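Local coordinates for protein imidazolonepropionase (Unidentified, PDB 2Q09) that hydrolyses the ring carbon-nitrogen bond of imidazolone-5-propanoate to give N-formimidoyl-L-glutamate, the third step of histidine breakdown, at an iron-bearing active site, at residues L358-Q361 against E362-Q366; Q366-V369 against G370-A373; A346-V350 against T351-A355. One frame throughout, in Å; residues are numbered along the deposited sequence.

Contact 1 (L358-Q361 against E362-Q366); sequences LGEQ and EQLGQ
Glu-362 opens the second half of the loop that follows helix 352-357, its CG crossing CG of Gln-361 at 4.1 Å. Its amide N points to a water that also binds Gly-359 O; Gly-359, with its positive phi, is the C-prime residue of the Schellman motif that ends the helix. Gln-363 comes next and sends its N to Glu-360 O (2.9 Å), approaching from well above the carbonyl plane. With chi1 at -54°, CG of Gln-363 stands beside its own backbone N. Both Gln-363 CB and Gln-363 CG rest on the carboxylate oxygen Glu-360 OE1, which lies 3.6 Å from Gln-363 CB; the carboxylate and the amide are steeply turned, 72° apart. The polar ends then part: OE1 of Gln-363 accepts from Arg-38, while OE2 of Glu-360 forms a salt bridge with Lys-170 on strand 168-176. Leu-364 N takes the same Glu-360 O, 3.0 Å away and almost in line with its C=O bond, and the leucine CD1 touches CB of Glu-360 at 4.2 Å. A second water gathers what follows, donating to Gln-361 O (2.6 Å) and Leu-364 O and accepting from NE2 of Gln-366. Two N-H groups thus grip one carbonyl oxygen, and two waters link further peptide groups of the loop, so this irregular connection is held mainly through its backbone, while the charged end of Glu-360 ties it to the barrel strand behind.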
loop_
_atom_site.group_PDB
_atom_site.type_symbol
_atom_site.label_atom_id
_atom_site.label_comp_id
_atom_site.label_asym_id
_atom_site.label_seq_id
_atom_site.Cartn_x
_atom_site.Cartn_y
_atom_site.Cartn_z
ATOM N N LEU A 358 2.783 -2.876 6.776
ATOM C CA LEU A 358 3.991 -2.087 6.562
ATOM C C LEU A 358 4.888 -2.133 7.795
ATOM O O LEU A 358 5.878 -1.410 7.871
ATOM C CB LEU A 358 3.628 -0.631 6.240
ATOM C CG LEU A 358 2.758 -0.389 5.001
ATOM C CD1 LEU A 358 2.499 1.094 4.819
ATOM C CD2 LEU A 358 3.453 -0.962 3.769
ATOM N N GLY A 359 4.526 -2.984 8.750
ATOM C CA GLY A 359 5.295 -3.127 9.975
ATOM C C GLY A 359 5.172 -1.940 10.910
ATOM O O GLY A 359 6.028 -1.727 11.772
ATOM N N GLU A 360 4.104 -1.167 10.750
ATOM C CA GLU A 360 3.884 0.011 11.582
ATOM C C GLU A 360 2.709 -0.136 12.552
ATOM O O GLU A 360 2.163 0.864 13.023
ATOM C CB GLU A 360 3.646 1.229 10.689
ATOM C CG GLU A 360 4.836 1.632 9.823
ATOM C CD GLU A 360 6.021 2.122 10.639
ATOM O OE1 GLU A 360 5.805 2.903 11.589
ATOM O OE2 GLU A 360 7.163 1.736 10.322
ATOM N N GLN A 361 2.324 -1.374 12.850
ATOM C CA GLN A 361 1.196 -1.626 13.745
ATOM C C GLN A 361 1.263 -0.866 15.074
ATOM O O GLN A 361 0.228 -0.487 15.625
ATOM C CB GLN A 361 1.065 -3.129 14.033
ATOM C CG GLN A 361 2.313 -3.759 14.648
ATOM C CD GLN A 361 3.298 -4.242 13.600
ATOM O OE1 GLN A 361 3.379 -3.695 12.503
ATOM N NE2 GLN A 361 4.062 -5.269 13.942
ATOM N N GLU A 362 2.471 -0.645 15.586
ATOM C CA GLU A 362 2.631 0.046 16.865
ATOM C C GLU A 362 2.625 1.570 16.763
ATOM O O GLU A 362 2.465 2.259 17.771
ATOM C CB GLU A 362 3.937 -0.393 17.548
ATOM C CG GLU A 362 4.027 -1.883 17.860
ATOM C CD GLU A 362 5.250 -2.243 18.688
ATOM O OE1 GLU A 362 6.385 -2.032 18.213
ATOM O OE2 GLU A 362 5.072 -2.735 19.822
ATOM N N GLN A 363 2.782 2.097 15.552
ATOM C CA GLN A 363 2.862 3.544 15.358
ATOM C C GLN A 363 1.714 4.244 14.630
ATOM O O GLN A 363 1.461 5.423 14.868
ATOM C CB GLN A 363 4.146 3.875 14.599
ATOM C CG GLN A 363 5.410 3.327 15.214
ATOM C CD GLN A 363 5.780 4.036 16.494
ATOM O OE1 GLN A 363 5.750 5.264 16.566
ATOM N NE2 GLN A 363 6.143 3.268 17.513
ATOM N N LEU A 364 1.035 3.524 13.742
ATOM C CA LEU A 364 -0.041 4.103 12.936
ATOM C C LEU A 364 -1.292 3.243 12.808
ATOM O O LEU A 364 -1.298 2.072 13.182
ATOM C CB LEU A 364 0.491 4.372 11.526
ATOM C CG LEU A 364 1.672 5.332 11.371
ATOM C CD1 LEU A 364 2.351 5.125 10.019
ATOM C CD2 LEU A 364 1.165 6.750 11.508
ATOM N N GLY A 365 -2.351 3.842 12.272
ATOM C CA GLY A 365 -3.577 3.106 12.043
ATOM C C GLY A 365 -4.674 3.158 13.084
ATOM O O GLY A 365 -5.772 2.647 12.829
ATOM N N GLN A 366 -4.397 3.752 14.245
ATOM C CA GLN A 366 -5.404 3.838 15.303
ATOM C C GLN A 366 -5.301 5.161 16.049
ATOM O O GLN A 366 -4.224 5.741 16.153
ATOM C CB GLN A 366 -5.219 2.705 16.309
ATOM C CG GLN A 366 -5.213 1.311 15.711
ATOM C CD GLN A 366 -4.948 0.250 16.756
ATOM O OE1 GLN A 366 -5.681 0.138 17.743
ATOM N NE2 GLN A 366 -3.895 -0.533 16.552
HETATM O O HOH W 1 5.198 -1.278 14.514
HETATM O O HOH W 2 -2.022 -0.203 14.387
#

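Contact 2 (Q366-V369 against G370-A373); sequences QLRV and GMLA
Met-371, a selenomethionine in the crystal, turns its side chain back over the preceding residues and lays SE against CB of Gln-366 at 3.8 Å, with CB of Arg-368 a little farther off at 4.2 Å. CG sits beside the residue's own backbone N (chi1 -67°), and the chain runs out straight as far as SE before bending at the last torsion. The selenium therefore meets the roots of Gln-366 and Arg-368, not their polar ends. Those ends run out alongside each other: both chains are extended, and NE of Arg-368 donates to OE1 of Gln-366 (2.8 Å) from above the amide plane, with a weak second bond from NH2. The same OE1 also accepts from Ser-19 N, so the glutamine joins this turn to the N-terminal part of the chain. At the open end of the turn, a water donates to Gln-366 O and Leu-372 O. The backbone closes with Met-371 N on Arg-368 O (3.2 Å, 164° at the hydrogen). This is a type II beta turn from Arg-368 to Met-371, with Gly-370 at its third position, where phi of 101° would press a CB into Val-369 O; backbone bonds from Gly-370 and Met-371 to Ile-39 set it against strand 38-44 of the small N-terminal sheet.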
loop_
_atom_site.group_PDB
_atom_site.type_symbol
_atom_site.label_atom_id
_atom_site.label_comp_id
_atom_site.label_asym_id
_atom_site.label_seq_id
_atom_site.Cartn_x
_atom_site.Cartn_y
_atom_site.Cartn_z
ATOM N N GLN A 366 -4.397 3.752 14.245
ATOM C CA GLN A 366 -5.404 3.838 15.303
ATOM C C GLN A 366 -5.301 5.161 16.049
ATOM O O GLN A 366 -4.224 5.741 16.153
ATOM C CB GLN A 366 -5.219 2.705 16.309
ATOM C CG GLN A 366 -5.213 1.311 15.711
ATOM C CD GLN A 366 -4.948 0.250 16.756
ATOM O OE1 GLN A 366 -5.681 0.138 17.743
ATOM N NE2 GLN A 366 -3.895 -0.533 16.552
ATOM N N LEU A 367 -6.429 5.639 16.566
ATOM C CA LEU A 367 -6.429 6.878 17.329
ATOM C C LEU A 367 -6.246 6.484 18.792
ATOM O O LEU A 367 -7.207 6.387 19.560
ATOM C CB LEU A 367 -7.743 7.654 17.139
ATOM C CG LEU A 367 -8.101 8.118 15.718
ATOM C CD1 LEU A 367 -9.298 9.058 15.798
ATOM C CD2 LEU A 367 -6.928 8.837 15.069
ATOM N N ARG A 368 -4.997 6.215 19.154
ATOM C CA ARG A 368 -4.641 5.842 20.516
ATOM C C ARG A 368 -3.541 6.749 21.033
ATOM O O ARG A 368 -2.669 7.177 20.281
ATOM C CB ARG A 368 -4.081 4.431 20.575
ATOM C CG ARG A 368 -4.990 3.304 20.200
ATOM C CD ARG A 368 -4.313 2.034 20.662
ATOM N NE ARG A 368 -5.059 0.830 20.338
ATOM C CZ ARG A 368 -5.133 -0.225 21.138
ATOM N NH1 ARG A 368 -4.509 -0.206 22.310
ATOM N NH2 ARG A 368 -5.818 -1.294 20.772
ATOM N N VAL A 369 -3.560 7.004 22.334
ATOM C CA VAL A 369 -2.526 7.822 22.944
ATOM C C VAL A 369 -1.193 7.116 22.759
ATOM O O VAL A 369 -1.093 5.909 22.936
ATOM C CB VAL A 369 -2.807 8.028 24.448
ATOM C CG1 VAL A 369 -1.517 8.362 25.191
ATOM C CG2 VAL A 369 -3.814 9.146 24.619
ATOM N N GLY A 370 -0.173 7.870 22.376
ATOM C CA GLY A 370 1.138 7.281 22.174
ATOM C C GLY A 370 1.499 7.012 20.720
ATOM O O GLY A 370 2.678 6.900 20.381
HETATM N N MSE A 371 0.498 6.900 19.850
HETATM C CA MSE A 371 0.770 6.654 18.434
HETATM C C MSE A 371 0.931 7.969 17.677
HETATM O O MSE A 371 0.544 9.024 18.177
HETATM C CB MSE A 371 -0.348 5.808 17.819
HETATM C CG MSE A 371 -0.380 4.398 18.381
HETATM SE SE MSE A 371 -1.610 3.237 17.433
HETATM C CE MSE A 371 -0.425 2.586 16.084
ATOM N N LEU A 372 1.496 7.906 16.473
ATOM C CA LEU A 372 1.718 9.109 15.677
ATOM C C LEU A 372 0.422 9.847 15.377
ATOM O O LEU A 372 -0.631 9.226 15.179
ATOM C CB LEU A 372 2.450 8.754 14.380
ATOM C CG LEU A 372 3.876 8.225 14.592
ATOM C CD1 LEU A 372 4.399 7.598 13.304
ATOM C CD2 LEU A 372 4.789 9.363 15.061
ATOM N N ALA A 373 0.506 11.174 15.338
ATOM C CA ALA A 373 -0.663 12.005 15.092
ATOM C C ALA A 373 -0.992 12.166 13.609
ATOM O O ALA A 373 -0.861 13.260 13.050
ATOM C CB ALA A 373 -0.474 13.379 15.739
HETATM O O HOH W 3 -1.899 6.536 14.696
#

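Contact 3 (A346-V350 against T351-A355); sequences AMAGV and TRHAA
Thr-351 and Ala-348 meet at a helix-to-helix corner between helix 343-349 and helix 352-357, with Thr-351 at the N-cap position of the second, beside the amidohydrolase barrel. The hydroxyl OG1 of Thr-351 donates backwards to Met-347 O at 2.8 Å; a chi1 of 53° tucks it between its backbone N and carbonyl carbon, facing the earlier helix instead of capping its own. Val-350 N reaches that same carbonyl oxygen from the opposite face of its plane. Ala-348 O is likewise held twice, by Thr-351 N from high above its plane and by His-353 N at 2.9 Å from the other face, so that this one carbonyl near the end of the first helix receives two amides from the start of the second. Replacing Thr-351 with a valine would probably leave Met-347 O without its hydroxyl donor and the corner less firmly fixed. Among the nonpolar contacts, CG2 of Thr-351 touches CE of the selenomethionine Met-347 at 4.2 Å as the two chains cross. CB of Ala-354 makes a van der Waals contact with a backbone oxygen, 3.4 Å from Gly-349 O. Outside the pair, Met-347 and Val-350 pack on Met-332 of helix 328-339, while Ala-354 leans on Ile-69 of strand 63-73. Arg-352 bonds through NH1 to Leu-17 O, and His-353 ND1 weakly to Met-312 O. The methyl of Ala-348 touches both: its CB sits over one guanidinium face, 4.0 Å from NH2 of Arg-352, and 3.6 Å from CE1 of His-353.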
loop_
_atom_site.group_PDB
_atom_site.type_symbol
_atom_site.label_atom_id
_atom_site.label_comp_id
_atom_site.label_asym_id
_atom_site.label_seq_id
_atom_site.Cartn_x
_atom_site.Cartn_y
_atom_site.Cartn_z
ATOM N N ALA A 346 -13.223 -2.837 5.220
ATOM C CA ALA A 346 -12.458 -2.029 4.275
ATOM C C ALA A 346 -11.710 -0.918 5.008
ATOM O O ALA A 346 -10.550 -0.657 4.722
ATOM C CB ALA A 346 -13.392 -1.434 3.211
HETATM N N MSE A 347 -12.379 -0.270 5.960
HETATM C CA MSE A 347 -11.759 0.808 6.724
HETATM C C MSE A 347 -10.584 0.273 7.554
HETATM O O MSE A 347 -9.497 0.857 7.571
HETATM C CB MSE A 347 -12.797 1.493 7.624
HETATM C CG MSE A 347 -12.264 2.712 8.363
HETATM SE SE MSE A 347 -11.578 4.062 7.150
HETATM C CE MSE A 347 -11.269 5.476 8.479
ATOM N N ALA A 348 -10.792 -0.851 8.229
ATOM C CA ALA A 348 -9.706 -1.440 9.002
ATOM C C ALA A 348 -8.621 -1.845 8.009
ATOM O O ALA A 348 -7.431 -1.829 8.330
ATOM C CB ALA A 348 -10.197 -2.661 9.763
ATOM N N GLY A 349 -9.054 -2.191 6.794
ATOM C CA GLY A 349 -8.127 -2.600 5.755
ATOM C C GLY A 349 -7.176 -1.500 5.304
ATOM O O GLY A 349 -6.090 -1.794 4.808
ATOM N N VAL A 350 -7.572 -0.236 5.459
ATOM C CA VAL A 350 -6.708 0.872 5.053
ATOM C C VAL A 350 -6.156 1.646 6.249
ATOM O O VAL A 350 -5.587 2.730 6.093
ATOM C CB VAL A 350 -7.441 1.854 4.104
ATOM C CG1 VAL A 350 -7.915 1.097 2.859
ATOM C CG2 VAL A 350 -8.616 2.516 4.822
ATOM N N THR A 351 -6.348 1.100 7.447
ATOM C CA THR A 351 -5.816 1.733 8.644
ATOM C C THR A 351 -5.014 0.712 9.436
ATOM O O THR A 351 -3.839 0.476 9.148
ATOM C CB THR A 351 -6.935 2.324 9.550
ATOM O OG1 THR A 351 -7.927 1.325 9.834
ATOM C CG2 THR A 351 -7.597 3.522 8.854
ATOM N N ARG A 352 -5.671 0.099 10.415
ATOM C CA ARG A 352 -5.076 -0.908 11.287
ATOM C C ARG A 352 -4.283 -1.998 10.559
ATOM O O ARG A 352 -3.100 -2.219 10.837
ATOM C CB ARG A 352 -6.200 -1.554 12.109
ATOM C CG ARG A 352 -5.771 -2.132 13.425
ATOM C CD ARG A 352 -6.944 -2.226 14.391
ATOM N NE ARG A 352 -7.910 -3.261 14.028
ATOM C CZ ARG A 352 -9.210 -3.037 13.869
ATOM N NH1 ARG A 352 -9.702 -1.819 14.035
ATOM N NH2 ARG A 352 -10.024 -4.037 13.555
ATOM N N HIS A 353 -4.942 -2.684 9.632
ATOM C CA HIS A 353 -4.309 -3.770 8.899
ATOM C C HIS A 353 -3.268 -3.298 7.894
ATOM O O HIS A 353 -2.265 -3.974 7.680
ATOM C CB HIS A 353 -5.400 -4.612 8.239
ATOM C CG HIS A 353 -6.410 -5.127 9.221
ATOM N ND1 HIS A 353 -7.731 -5.349 8.896
ATOM C CD2 HIS A 353 -6.289 -5.429 10.537
ATOM C CE1 HIS A 353 -8.383 -5.763 9.972
ATOM N NE2 HIS A 353 -7.530 -5.820 10.978
ATOM N N ALA A 354 -3.501 -2.139 7.288
ATOM C CA ALA A 354 -2.550 -1.584 6.329
ATOM C C ALA A 354 -1.278 -1.213 7.081
ATOM O O ALA A 354 -0.170 -1.410 6.585
ATOM C CB ALA A 354 -3.134 -0.342 5.649
ATOM N N ALA A 355 -1.439 -0.661 8.282
ATOM C CA ALA A 355 -0.293 -0.276 9.095
ATOM C C ALA A 355 0.559 -1.509 9.392
ATOM O O ALA A 355 1.782 -1.475 9.259
ATOM C CB ALA A 355 -0.759 0.365 10.399
#

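How the contacts relate
The three contacts follow one another along the chain, contact 3 first, then contact 1, then contact 2; contacts 1 and 2 share Gln-366. Contacts 3 and 1 have centres about 10 Å apart and are joined by helix 352-357, with a probable backbone bond from Glu-360 N to Ala-355 O; contacts 1 and 2 have centres about 9 Å apart, with a probable backbone bond from Leu-372 N to Gln-363 O folding the connection back on itself. Contacts 2 and 3, about 15 Å apart, still touch where Gln-366 meets Arg-352. Together they trace the path from helices 343-349 and 352-357, beside the metal-binding barrel, toward strand 375-378 and the smaller beta-sheet region formed largely by N-terminal strands.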